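Local coordinates for beta-glucuronidase (Dictyoglomus thermophilum, PDB 6XXW), which is a family 2 glycoside hydrolase that probably releases beta-linked glucuronic acid from glucuronides, at residues A[141-146]-A[176-181]; A[190-195]-A[272-277]; A[464-469]-A[488-493]; A[325-330]-A[353-358]. One frame throughout, in Å; residues are numbered along the deposited sequence. Where two conformers were deposited one is given.

Along the chain the order is contact 1, contact 2, contact 4, contact 3, each closing before the next opens. Contacts 1 and 2 both reach the large antiparallel sheet of the sugar-binding domain, with centres about 36 Å apart. Contacts 4 and 3 belong to the TIM barrel, about 27 Å apart between centres. Contacts 2 and 3 are the most distant pair, about 50 Å between centres, and no two touch. Contact 2 joins the sugar-binding domain to strand 273-280 of the domain that follows, whereas contact 4 ties the outer helices 319-332 and 346-355 to each other and contact 3 holds helix 482-497 on strand 463-467 of the barrel.

Contact 1. Residues A[141-146]-A[176-181]; sequences VDNTLT and FFNYSG
Asn178 reaches across to Asn143 where strand 134-142 of the sugar-binding domain, a jelly-roll beta-sandwich in family 2 hydrolases, runs out into a loop facing the irregular 176-181 segment. The polar links come first. With CG anti to the backbone N (chi1 -171°), the Asn178 amide extends from the centre of an inverse gamma turn, and its ND2 gives a weak, fairly straight hydrogen bond to Asn143 O, 3.3 Å away. The other end of that amide, OD1, is paired with His100. A water joins the segments a second time, accepting from Asn143 ND2 at 2.8 Å and donating to Asn178 O at 2.7 Å; the Asn143 amide also bonds to Tyr70 and Gly72. Were Asn178 an alanine, His100 and the Asn143 carbonyl would probably both lose this partner, and a gap would open beside Leu145. Van der Waals contacts complete the interface. From the opposite direction, Leu145 CD1 comes to 4.0 Å from Asn178 OD1. Ser180, whose hydroxyl bonds to Ala99 O, fits between Val141 and Asn143: its OG lies 3.7 Å from Val141 CG1 and 3.3 Å from Asn143 CB.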
# COMPACT_ATOMS: atom_id res chain seq x y z
N VAL A 141 -1.28 -15.35 -34.84
CA VAL A 141 -1.40 -13.94 -34.46
C VAL A 141 0.00 -13.36 -34.40
O VAL A 141 0.90 -13.96 -33.80
CB VAL A 141 -2.11 -13.76 -33.10
CG1 VAL A 141 -2.23 -12.28 -32.76
CG2 VAL A 141 -3.50 -14.45 -33.10
N ASP A 142 0.19 -12.20 -35.02
CA ASP A 142 1.49 -11.52 -35.07
C ASP A 142 1.30 -10.15 -34.43
O ASP A 142 0.42 -9.39 -34.83
CB ASP A 142 1.96 -11.39 -36.53
CG ASP A 142 3.42 -10.96 -36.66
OD1 ASP A 142 3.99 -10.35 -35.74
OD2 ASP A 142 4.01 -11.20 -37.73
N ASN A 143 2.11 -9.85 -33.40
CA ASN A 143 2.00 -8.58 -32.69
C ASN A 143 3.04 -7.57 -33.15
O ASN A 143 3.18 -6.51 -32.52
CB ASN A 143 2.09 -8.79 -31.17
CG ASN A 143 3.42 -9.35 -30.74
OD1 ASN A 143 4.24 -9.72 -31.58
ND2 ASN A 143 3.66 -9.41 -29.42
N THR A 144 3.76 -7.86 -34.23
CA THR A 144 4.78 -6.95 -34.75
C THR A 144 4.11 -5.73 -35.35
O THR A 144 3.34 -5.84 -36.30
CB THR A 144 5.62 -7.67 -35.81
OG1 THR A 144 6.12 -8.89 -35.25
CG2 THR A 144 6.79 -6.79 -36.23
N LEU A 145 4.40 -4.55 -34.81
CA LEU A 145 3.81 -3.33 -35.36
C LEU A 145 4.62 -2.82 -36.55
O LEU A 145 5.83 -3.08 -36.66
CB LEU A 145 3.73 -2.25 -34.28
CG LEU A 145 2.89 -2.60 -33.05
CD1 LEU A 145 3.24 -1.70 -31.87
CD2 LEU A 145 1.42 -2.49 -33.40
N THR A 146 3.94 -2.09 -37.43
CA THR A 146 4.57 -1.39 -38.55
C THR A 146 3.96 0.00 -38.66
O THR A 146 2.98 0.33 -37.99
CB THR A 146 4.38 -2.12 -39.88
OG1 THR A 146 3.02 -1.97 -40.31
CG2 THR A 146 4.72 -3.61 -39.76
N PHE A 176 -0.29 2.62 -24.00
CA PHE A 176 -0.91 1.44 -23.41
C PHE A 176 -0.11 0.24 -23.90
O PHE A 176 0.49 0.29 -24.97
CB PHE A 176 -2.40 1.29 -23.74
CG PHE A 176 -2.74 1.37 -25.23
CD1 PHE A 176 -2.93 2.60 -25.84
CD2 PHE A 176 -2.92 0.21 -25.99
CE1 PHE A 176 -3.27 2.68 -27.18
CE2 PHE A 176 -3.25 0.28 -27.34
CZ PHE A 176 -3.42 1.52 -27.94
N PHE A 177 -0.06 -0.81 -23.09
CA PHE A 177 0.82 -1.93 -23.38
C PHE A 177 0.38 -2.67 -24.64
O PHE A 177 -0.82 -2.87 -24.87
CB PHE A 177 0.88 -2.91 -22.21
CG PHE A 177 1.86 -4.03 -22.41
CD1 PHE A 177 3.22 -3.76 -22.57
CD2 PHE A 177 1.45 -5.35 -22.45
CE1 PHE A 177 4.14 -4.78 -22.76
CE2 PHE A 177 2.35 -6.38 -22.63
CZ PHE A 177 3.70 -6.09 -22.80
N ASN A 178 1.35 -3.12 -25.44
CA ASN A 178 1.08 -3.85 -26.68
C ASN A 178 0.71 -5.31 -26.38
O ASN A 178 1.37 -6.25 -26.82
CB ASN A 178 2.28 -3.75 -27.61
CG ASN A 178 2.00 -4.31 -29.01
OD1 ASN A 178 0.94 -4.06 -29.60
ND2 ASN A 178 2.96 -5.06 -29.54
N TYR A 179 -0.36 -5.48 -25.60
CA TYR A 179 -0.90 -6.82 -25.35
C TYR A 179 -1.28 -7.49 -26.66
O TYR A 179 -1.78 -6.85 -27.59
CB TYR A 179 -2.14 -6.73 -24.46
CG TYR A 179 -1.90 -6.66 -22.97
CD1 TYR A 179 -1.25 -7.69 -22.28
CD2 TYR A 179 -2.38 -5.57 -22.23
CE1 TYR A 179 -1.04 -7.61 -20.90
CE2 TYR A 179 -2.19 -5.49 -20.85
CZ TYR A 179 -1.52 -6.50 -20.19
OH TYR A 179 -1.35 -6.41 -18.84
N SER A 180 -1.07 -8.81 -26.73
CA SER A 180 -1.38 -9.57 -27.92
C SER A 180 -2.04 -10.89 -27.58
O SER A 180 -1.99 -11.37 -26.44
CB SER A 180 -0.12 -9.83 -28.77
OG SER A 180 -0.49 -10.50 -29.98
N GLY A 181 -2.66 -11.48 -28.59
CA GLY A 181 -3.40 -12.72 -28.45
C GLY A 181 -4.77 -12.59 -29.06
O GLY A 181 -5.06 -11.63 -29.79
O HOH W 1 2.70 -8.60 -26.90

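Contact 2. Residues A[190-195]-A[272-277]; sequences TTPKVY and NFDIYR
Pro192 lays its ring across the side chain of Asp274 at about a right angle, with CD 3.4 Å from Asp274 OD1. The same ring also presses on the backbone, its CG standing 3.1 Å from Phe273 O. A chi1 of -167° carries the Asp274 carboxylate straight out from its main-chain nitrogen, and the second oxygen, OD2, meets Tyr195 at its CA, 3.3 Å away. The polar needs of this buried carboxylate are met from several directions: OD1 bonds to Thr29, while OD2 forms a salt bridge with Arg30 and accepts from the backbone N of Ile196. The contact sits at a domain junction, where the chain leaves strand 185-191 of the sugar-binding domain and, in the turn that follows, meets the start of strand 273-280, part of the immunoglobulin-like beta-sandwich that comes next in family 2 hydrolases. Asn272 grips that turn. Its OD1 accepts from Val194 N at 3.1 Å, and the N-H, although it points well at the oxygen (159°), arrives from above the carbonyl plane, 73° out of it. Val194 lies across the amide, with CG2 3.5 Å from Asn272 ND2. Val194 O is buried near Asn272 CB without a hydrogen-bond partner in the model. With a leucine in place of Asn272, Val194 N would probably lose its acceptor and face hydrocarbon instead. Within the 190-195 segment, Thr191 OG1 donates to Pro192 O at 2.8 Å and sits over one face of the Tyr195 ring, offset toward its rim.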
# COMPACT_ATOMS: atom_id res chain seq x y z
N THR A 190 -24.00 -20.93 -37.79
CA THR A 190 -24.66 -21.35 -39.02
C THR A 190 -25.71 -20.32 -39.44
O THR A 190 -26.28 -19.61 -38.61
CB THR A 190 -25.36 -22.70 -38.85
OG1 THR A 190 -26.37 -22.59 -37.83
CG2 THR A 190 -24.37 -23.78 -38.46
N THR A 191 -25.97 -20.27 -40.74
CA THR A 191 -27.12 -19.59 -41.31
C THR A 191 -27.67 -20.46 -42.43
O THR A 191 -26.97 -21.35 -42.93
CB THR A 191 -26.76 -18.20 -41.88
OG1 THR A 191 -26.20 -18.36 -43.19
CG2 THR A 191 -25.77 -17.43 -40.98
N PRO A 192 -28.90 -20.23 -42.85
CA PRO A 192 -29.36 -20.85 -44.10
C PRO A 192 -28.55 -20.32 -45.28
O PRO A 192 -27.87 -19.30 -45.19
CB PRO A 192 -30.83 -20.42 -44.20
CG PRO A 192 -31.19 -19.90 -42.85
CD PRO A 192 -29.94 -19.39 -42.23
N LYS A 193 -28.64 -21.04 -46.40
CA LYS A 193 -27.84 -20.69 -47.57
C LYS A 193 -28.22 -19.32 -48.13
O LYS A 193 -27.37 -18.63 -48.69
CB LYS A 193 -27.97 -21.77 -48.64
CG LYS A 193 -27.53 -23.15 -48.16
CD LYS A 193 -26.03 -23.31 -48.36
CE LYS A 193 -25.59 -24.76 -48.31
NZ LYS A 193 -25.34 -25.37 -49.66
N VAL A 194 -29.49 -18.94 -48.00
CA VAL A 194 -29.95 -17.58 -48.28
C VAL A 194 -30.38 -16.99 -46.95
O VAL A 194 -31.24 -17.55 -46.26
CB VAL A 194 -31.10 -17.58 -49.31
CG1 VAL A 194 -31.56 -16.15 -49.61
CG2 VAL A 194 -30.68 -18.30 -50.58
N TYR A 195 -29.79 -15.86 -46.58
CA TYR A 195 -29.80 -15.44 -45.18
C TYR A 195 -29.69 -13.93 -45.09
O TYR A 195 -29.32 -13.25 -46.05
CB TYR A 195 -28.65 -16.10 -44.40
CG TYR A 195 -27.26 -15.66 -44.83
CD1 TYR A 195 -26.72 -16.06 -46.05
CD2 TYR A 195 -26.48 -14.84 -44.02
CE1 TYR A 195 -25.46 -15.65 -46.45
CE2 TYR A 195 -25.21 -14.44 -44.40
CZ TYR A 195 -24.71 -14.85 -45.62
OH TYR A 195 -23.47 -14.46 -46.02
N ASN A 272 -35.68 -21.16 -48.19
CA ASN A 272 -34.89 -20.61 -47.10
C ASN A 272 -35.75 -19.78 -46.17
O ASN A 272 -36.67 -19.07 -46.61
CB ASN A 272 -33.73 -19.76 -47.62
CG ASN A 272 -32.72 -20.59 -48.37
OD1 ASN A 272 -31.73 -21.06 -47.80
ND2 ASN A 272 -32.96 -20.79 -49.66
N PHE A 273 -35.43 -19.87 -44.88
CA PHE A 273 -36.14 -19.22 -43.80
C PHE A 273 -35.08 -18.75 -42.82
O PHE A 273 -34.22 -19.55 -42.44
CB PHE A 273 -37.12 -20.21 -43.16
CG PHE A 273 -37.78 -19.73 -41.90
CD1 PHE A 273 -38.53 -18.56 -41.88
CD2 PHE A 273 -37.71 -20.49 -40.74
CE1 PHE A 273 -39.15 -18.14 -40.72
CE2 PHE A 273 -38.33 -20.08 -39.57
CZ PHE A 273 -39.05 -18.90 -39.56
N ASP A 274 -35.09 -17.47 -42.45
CA ASP A 274 -34.04 -16.94 -41.58
C ASP A 274 -34.62 -15.87 -40.68
O ASP A 274 -35.42 -15.04 -41.13
CB ASP A 274 -32.87 -16.39 -42.42
CG ASP A 274 -31.61 -16.10 -41.58
OD1 ASP A 274 -31.38 -16.77 -40.54
OD2 ASP A 274 -30.82 -15.21 -42.00
N ILE A 275 -34.22 -15.87 -39.41
CA ILE A 275 -34.67 -14.86 -38.45
C ILE A 275 -33.45 -14.27 -37.75
O ILE A 275 -32.59 -15.00 -37.26
CB ILE A 275 -35.66 -15.45 -37.43
CG1 ILE A 275 -36.90 -15.99 -38.14
CG2 ILE A 275 -36.03 -14.40 -36.40
CD1 ILE A 275 -37.90 -16.63 -37.20
N TYR A 276 -33.40 -12.94 -37.69
CA TYR A 276 -32.39 -12.23 -36.90
C TYR A 276 -33.09 -11.15 -36.11
O TYR A 276 -33.98 -10.46 -36.63
CB TYR A 276 -31.30 -11.62 -37.79
CG TYR A 276 -30.06 -11.14 -37.03
CD1 TYR A 276 -28.99 -11.99 -36.80
CD2 TYR A 276 -29.97 -9.84 -36.55
CE1 TYR A 276 -27.85 -11.56 -36.10
CE2 TYR A 276 -28.85 -9.40 -35.86
CZ TYR A 276 -27.79 -10.27 -35.64
OH TYR A 276 -26.68 -9.84 -34.95
N ARG A 277 -32.69 -10.99 -34.84
CA ARG A 277 -33.29 -10.02 -33.94
C ARG A 277 -32.22 -9.13 -33.33
O ARG A 277 -31.11 -9.59 -33.06
CB ARG A 277 -34.08 -10.71 -32.80
CG ARG A 277 -35.20 -11.61 -33.26
CD ARG A 277 -35.97 -12.19 -32.08
NE ARG A 277 -37.12 -12.95 -32.55
CZ ARG A 277 -37.08 -14.23 -32.87
NH1 ARG A 277 -35.95 -14.92 -32.76
NH2 ARG A 277 -38.19 -14.83 -33.30

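Contact 3. Residues A[464-469]-A[488-493]; sequences ICVNRY and RDLREW
A bend at chi2 (-60°) turns the Arg468 guanidinium back toward helix 482-497, and the chi1 of Asp489, near 180°, stretches its carboxylate out from the helix to meet it. The two come from opposite directions with their planes 23° apart, and NE donates to Asp489 OD2 in a salt bridge at the guanidinium edge, on the syn side but tilted out of the carboxylate plane; the modelled separation, 2.5 Å, is doubtfully short. The same OD2 receives a weak bond from Trp493 NE1, one helical turn on. Next to this charged pair, the strand packs on the helix in the beta-alpha-beta crossover of the TIM barrel formed by strand 463-467, helix 482-497 and strand 501-505. Ile464 CG2 touches Trp493 CE3 at 3.5 Å. Val466, in one of its two conformers, would put CG1 3.6 Å from Leu490 CD2 and CG2 over the centre of the guanidinium. Arg468 NH1 holds the carbonyls of Asn467 and Asn449, and NH2 that of Thr450. The Arg468 side chain lies about 4 Å from a bound Tris molecule, probably from the crystallisation liquor, and the carboxylate and three carbonyls together fix the rotation of its guanidinium there.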
# COMPACT_ATOMS: atom_id res chain seq x y z
N ILE A 464 -15.03 19.67 -30.79
CA ILE A 464 -13.62 19.71 -30.41
C ILE A 464 -13.43 18.90 -29.13
O ILE A 464 -14.14 19.11 -28.14
CB ILE A 464 -13.14 21.16 -30.20
CG1 ILE A 464 -13.36 21.99 -31.47
CG2 ILE A 464 -11.67 21.18 -29.74
CD1 ILE A 464 -12.20 22.03 -32.41
N CYS A 465 -12.45 18.00 -29.15
CA CYS A 465 -12.05 17.25 -27.96
C CYS A 465 -10.59 17.58 -27.66
O CYS A 465 -9.71 17.32 -28.49
CB CYS A 465 -12.23 15.74 -28.18
SG CYS A 465 -13.95 15.15 -28.19
N VAL A 466 -10.33 18.16 -26.50
CA VAL A 466 -8.98 18.58 -26.13
C VAL A 466 -8.56 17.88 -24.84
O VAL A 466 -9.32 17.83 -23.87
CB VAL A 466 -8.86 20.11 -26.00
CG1 VAL A 466 -9.74 20.66 -24.91
CG2 VAL A 466 -7.41 20.50 -25.77
N ASN A 467 -7.34 17.34 -24.86
CA ASN A 467 -6.70 16.73 -23.70
C ASN A 467 -5.78 17.76 -23.07
O ASN A 467 -4.91 18.31 -23.75
CB ASN A 467 -5.86 15.51 -24.12
CG ASN A 467 -6.70 14.39 -24.74
OD1 ASN A 467 -7.93 14.43 -24.74
ND2 ASN A 467 -6.02 13.36 -25.25
N ARG A 468 -5.94 18.01 -21.76
CA ARG A 468 -5.08 18.99 -21.10
C ARG A 468 -4.64 18.47 -19.73
O ARG A 468 -5.44 17.91 -18.98
CB ARG A 468 -5.81 20.35 -20.95
CG ARG A 468 -5.93 21.14 -22.27
CD ARG A 468 -4.54 21.45 -22.83
NE ARG A 468 -4.55 22.18 -24.11
CZ ARG A 468 -4.14 21.67 -25.26
NH1 ARG A 468 -3.72 20.41 -25.32
NH2 ARG A 468 -4.14 22.41 -26.37
N TYR A 469 -3.37 18.70 -19.41
CA TYR A 469 -2.69 18.13 -18.25
C TYR A 469 -1.89 19.20 -17.51
O TYR A 469 -0.80 18.94 -16.99
CB TYR A 469 -1.80 16.96 -18.67
CG TYR A 469 -2.60 15.72 -19.02
CD1 TYR A 469 -3.09 14.88 -18.02
CD2 TYR A 469 -2.90 15.41 -20.34
CE1 TYR A 469 -3.84 13.74 -18.32
CE2 TYR A 469 -3.65 14.28 -20.67
CZ TYR A 469 -4.13 13.45 -19.65
OH TYR A 469 -4.87 12.33 -19.95
N ARG A 488 -7.79 30.33 -20.40
CA ARG A 488 -7.24 30.97 -21.60
C ARG A 488 -7.22 30.01 -22.78
O ARG A 488 -7.55 30.39 -23.91
CB ARG A 488 -5.83 31.48 -21.32
CG ARG A 488 -5.78 32.74 -20.46
CD ARG A 488 -4.44 32.89 -19.75
NE ARG A 488 -3.37 33.27 -20.66
CZ ARG A 488 -3.11 34.52 -21.02
NH1 ARG A 488 -3.85 35.51 -20.54
NH2 ARG A 488 -2.12 34.78 -21.86
N ASP A 489 -6.80 28.76 -22.55
CA ASP A 489 -6.70 27.80 -23.64
C ASP A 489 -8.07 27.50 -24.24
O ASP A 489 -8.26 27.61 -25.45
CB ASP A 489 -6.04 26.51 -23.14
CG ASP A 489 -5.69 25.57 -24.28
OD1 ASP A 489 -5.25 26.05 -25.33
OD2 ASP A 489 -5.84 24.35 -24.11
N LEU A 490 -9.04 27.15 -23.39
CA LEU A 490 -10.34 26.75 -23.89
C LEU A 490 -11.06 27.90 -24.59
O LEU A 490 -11.79 27.66 -25.56
CB LEU A 490 -11.21 26.17 -22.77
CG LEU A 490 -10.68 24.85 -22.21
CD1 LEU A 490 -11.54 24.37 -21.06
CD2 LEU A 490 -10.59 23.80 -23.31
N ARG A 491 -10.89 29.14 -24.11
CA ARG A 491 -11.46 30.28 -24.82
C ARG A 491 -10.83 30.44 -26.19
O ARG A 491 -11.51 30.88 -27.14
CB ARG A 491 -11.29 31.56 -24.01
CG ARG A 491 -12.14 31.59 -22.73
CD ARG A 491 -12.16 33.00 -22.12
NE ARG A 491 -13.00 33.05 -20.92
CZ ARG A 491 -14.33 33.16 -20.94
NH1 ARG A 491 -14.97 33.26 -22.10
NH2 ARG A 491 -15.01 33.20 -19.81
N GLU A 492 -9.55 30.11 -26.34
CA GLU A 492 -8.94 30.20 -27.66
C GLU A 492 -9.46 29.11 -28.59
O GLU A 492 -9.63 29.35 -29.79
CB GLU A 492 -7.42 30.15 -27.56
CG GLU A 492 -6.75 30.61 -28.86
CD GLU A 492 -5.28 30.26 -28.93
OE1 GLU A 492 -4.81 29.49 -28.07
OE2 GLU A 492 -4.58 30.77 -29.85
N TRP A 493 -9.70 27.89 -28.08
CA TRP A 493 -10.32 26.89 -28.93
C TRP A 493 -11.67 27.37 -29.45
O TRP A 493 -12.00 27.17 -30.63
CB TRP A 493 -10.50 25.56 -28.18
CG TRP A 493 -9.24 24.77 -28.02
CD1 TRP A 493 -8.41 24.79 -26.94
CD2 TRP A 493 -8.66 23.84 -28.96
NE1 TRP A 493 -7.36 23.92 -27.14
CE2 TRP A 493 -7.48 23.33 -28.37
CE3 TRP A 493 -9.03 23.39 -30.24
CZ2 TRP A 493 -6.67 22.39 -29.01
CZ3 TRP A 493 -8.22 22.45 -30.87
CH2 TRP A 493 -7.05 21.96 -30.26

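Contact 4. Residues A[325-330]-A[353-358]; sequences DFNLLK and DQYGIA
The CA atoms of Phe326, in helix 319-332, and Tyr355, the last residue of helix 346-355, are 7.2 Å apart, and just beyond the tyrosine Gly356 turns the chain out of the helix with a positive phi of 74°. Phe326 covers one face of the Tyr355 ring: its CB sits 3.5 Å from the ring centroid, almost on the normal, as a CH-pi contact. The aromatic ring of Phe326 itself is slid aside, so that the two rings, with planes 25° apart, barely overlap at a centroid distance of 5.2 Å. Lys330 CG lies at the tyrosine ring edge, 3.8 Å from Tyr355 CD1. These are neighbouring outer helices of the TIM barrel, the ones that follow strands 297-305 and 336-338, and Gly356 sends the chain on into strand 358-362. Ile357, just past the turn, points toward helix 319-332: its CG1 meets the edge of the Phe326 ring, 4.0 Å from CD1, and its CG2 lies 4.2 Å from Leu329 CD1. Phe337 of strand 336-338 touches Phe326, Leu329 and Ile357 alike. On the side facing the second subunit, Asn327 begins by pointing away from the other helix, but its CG, anti to the carbonyl carbon (chi1 -69°), brings the amide round to the phenol. Tyr355 OH donates to Asn327 OD1 over 2.6 Å, from above the carbonyl plane. The other end of this amide, ND2, bonds to Ile61 O of the second subunit, and Leu51 of that subunit packs against Tyr355.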
# COMPACT_ATOMS: atom_id res chain seq x y z
N ASP A 325 -18.10 -2.79 -14.64
CA ASP A 325 -17.73 -1.44 -15.07
C ASP A 325 -18.98 -0.60 -15.30
O ASP A 325 -19.02 0.58 -14.93
CB ASP A 325 -16.88 -1.50 -16.34
CG ASP A 325 -15.41 -1.86 -16.08
OD1 ASP A 325 -15.02 -2.06 -14.91
OD2 ASP A 325 -14.64 -1.93 -17.07
N PHE A 326 -20.02 -1.18 -15.91
CA PHE A 326 -21.24 -0.41 -16.14
C PHE A 326 -21.96 -0.10 -14.83
O PHE A 326 -22.56 0.97 -14.69
CB PHE A 326 -22.15 -1.14 -17.13
CG PHE A 326 -21.74 -0.92 -18.56
CD1 PHE A 326 -22.11 0.23 -19.23
CD2 PHE A 326 -20.91 -1.83 -19.20
CE1 PHE A 326 -21.70 0.46 -20.52
CE2 PHE A 326 -20.50 -1.61 -20.50
CZ PHE A 326 -20.89 -0.47 -21.16
N ASN A 327 -21.94 -1.02 -13.87
CA ASN A 327 -22.55 -0.71 -12.58
C ASN A 327 -21.80 0.41 -11.88
O ASN A 327 -22.40 1.26 -11.21
CB ASN A 327 -22.61 -1.97 -11.71
CG ASN A 327 -23.59 -2.97 -12.25
OD1 ASN A 327 -24.53 -2.60 -12.95
ND2 ASN A 327 -23.36 -4.25 -11.96
N LEU A 328 -20.48 0.45 -12.05
CA LEU A 328 -19.69 1.55 -11.49
C LEU A 328 -19.99 2.86 -12.21
O LEU A 328 -20.08 3.92 -11.58
CB LEU A 328 -18.20 1.23 -11.56
CG LEU A 328 -17.66 0.19 -10.57
CD1 LEU A 328 -16.22 -0.24 -10.96
CD2 LEU A 328 -17.72 0.73 -9.15
N LEU A 329 -20.16 2.81 -13.54
CA LEU A 329 -20.53 4.01 -14.28
C LEU A 329 -21.85 4.59 -13.76
O LEU A 329 -21.98 5.81 -13.57
CB LEU A 329 -20.63 3.69 -15.78
CG LEU A 329 -19.33 3.52 -16.57
CD1 LEU A 329 -19.64 3.24 -18.08
CD2 LEU A 329 -18.43 4.72 -16.42
N LYS A 330 -22.85 3.73 -13.55
CA LYS A 330 -24.12 4.20 -13.02
C LYS A 330 -23.97 4.68 -11.58
O LYS A 330 -24.54 5.71 -11.21
CB LYS A 330 -25.18 3.10 -13.14
CG LYS A 330 -25.71 2.89 -14.56
CD LYS A 330 -26.51 4.11 -15.07
CE LYS A 330 -27.99 4.02 -14.69
NZ LYS A 330 -28.80 5.16 -15.22
N ASP A 353 -25.90 0.06 -24.70
CA ASP A 353 -27.30 0.17 -25.13
C ASP A 353 -28.26 -0.12 -23.97
O ASP A 353 -29.25 0.59 -23.78
CB ASP A 353 -27.61 -0.80 -26.28
CG ASP A 353 -26.81 -0.53 -27.58
OD1 ASP A 353 -26.22 0.57 -27.78
OD2 ASP A 353 -26.79 -1.47 -28.43
N GLN A 354 -27.99 -1.19 -23.21
CA GLN A 354 -28.86 -1.58 -22.10
C GLN A 354 -28.82 -0.58 -20.96
O GLN A 354 -29.85 -0.31 -20.31
CB GLN A 354 -28.48 -2.97 -21.60
CG GLN A 354 -28.69 -4.08 -22.63
CD GLN A 354 -30.13 -4.48 -22.72
OE1 GLN A 354 -30.87 -4.38 -21.74
NE2 GLN A 354 -30.56 -4.95 -23.90
N TYR A 355 -27.64 -0.06 -20.65
CA TYR A 355 -27.47 0.81 -19.49
C TYR A 355 -27.74 2.28 -19.80
O TYR A 355 -27.89 3.07 -18.86
CB TYR A 355 -26.04 0.67 -18.95
CG TYR A 355 -25.82 -0.49 -17.98
CD1 TYR A 355 -25.89 -0.28 -16.61
CD2 TYR A 355 -25.52 -1.76 -18.45
CE1 TYR A 355 -25.69 -1.33 -15.71
CE2 TYR A 355 -25.30 -2.82 -17.56
CZ TYR A 355 -25.40 -2.59 -16.19
OH TYR A 355 -25.19 -3.62 -15.29
N GLY A 356 -27.79 2.67 -21.06
CA GLY A 356 -28.00 4.07 -21.40
C GLY A 356 -26.76 4.91 -21.15
O GLY A 356 -26.81 5.93 -20.45
N ILE A 357 -25.64 4.48 -21.72
CA ILE A 357 -24.38 5.19 -21.64
C ILE A 357 -24.01 5.62 -23.05
O ILE A 357 -23.98 4.80 -23.97
CB ILE A 357 -23.27 4.32 -21.02
CG1 ILE A 357 -23.64 3.89 -19.59
CG2 ILE A 357 -21.90 5.05 -21.10
CD1 ILE A 357 -23.62 5.02 -18.55
N ALA A 358 -23.75 6.92 -23.23
CA ALA A 358 -23.40 7.44 -24.54
C ALA A 358 -21.93 7.16 -24.81
O ALA A 358 -21.08 7.38 -23.94
CB ALA A 358 -23.69 8.94 -24.61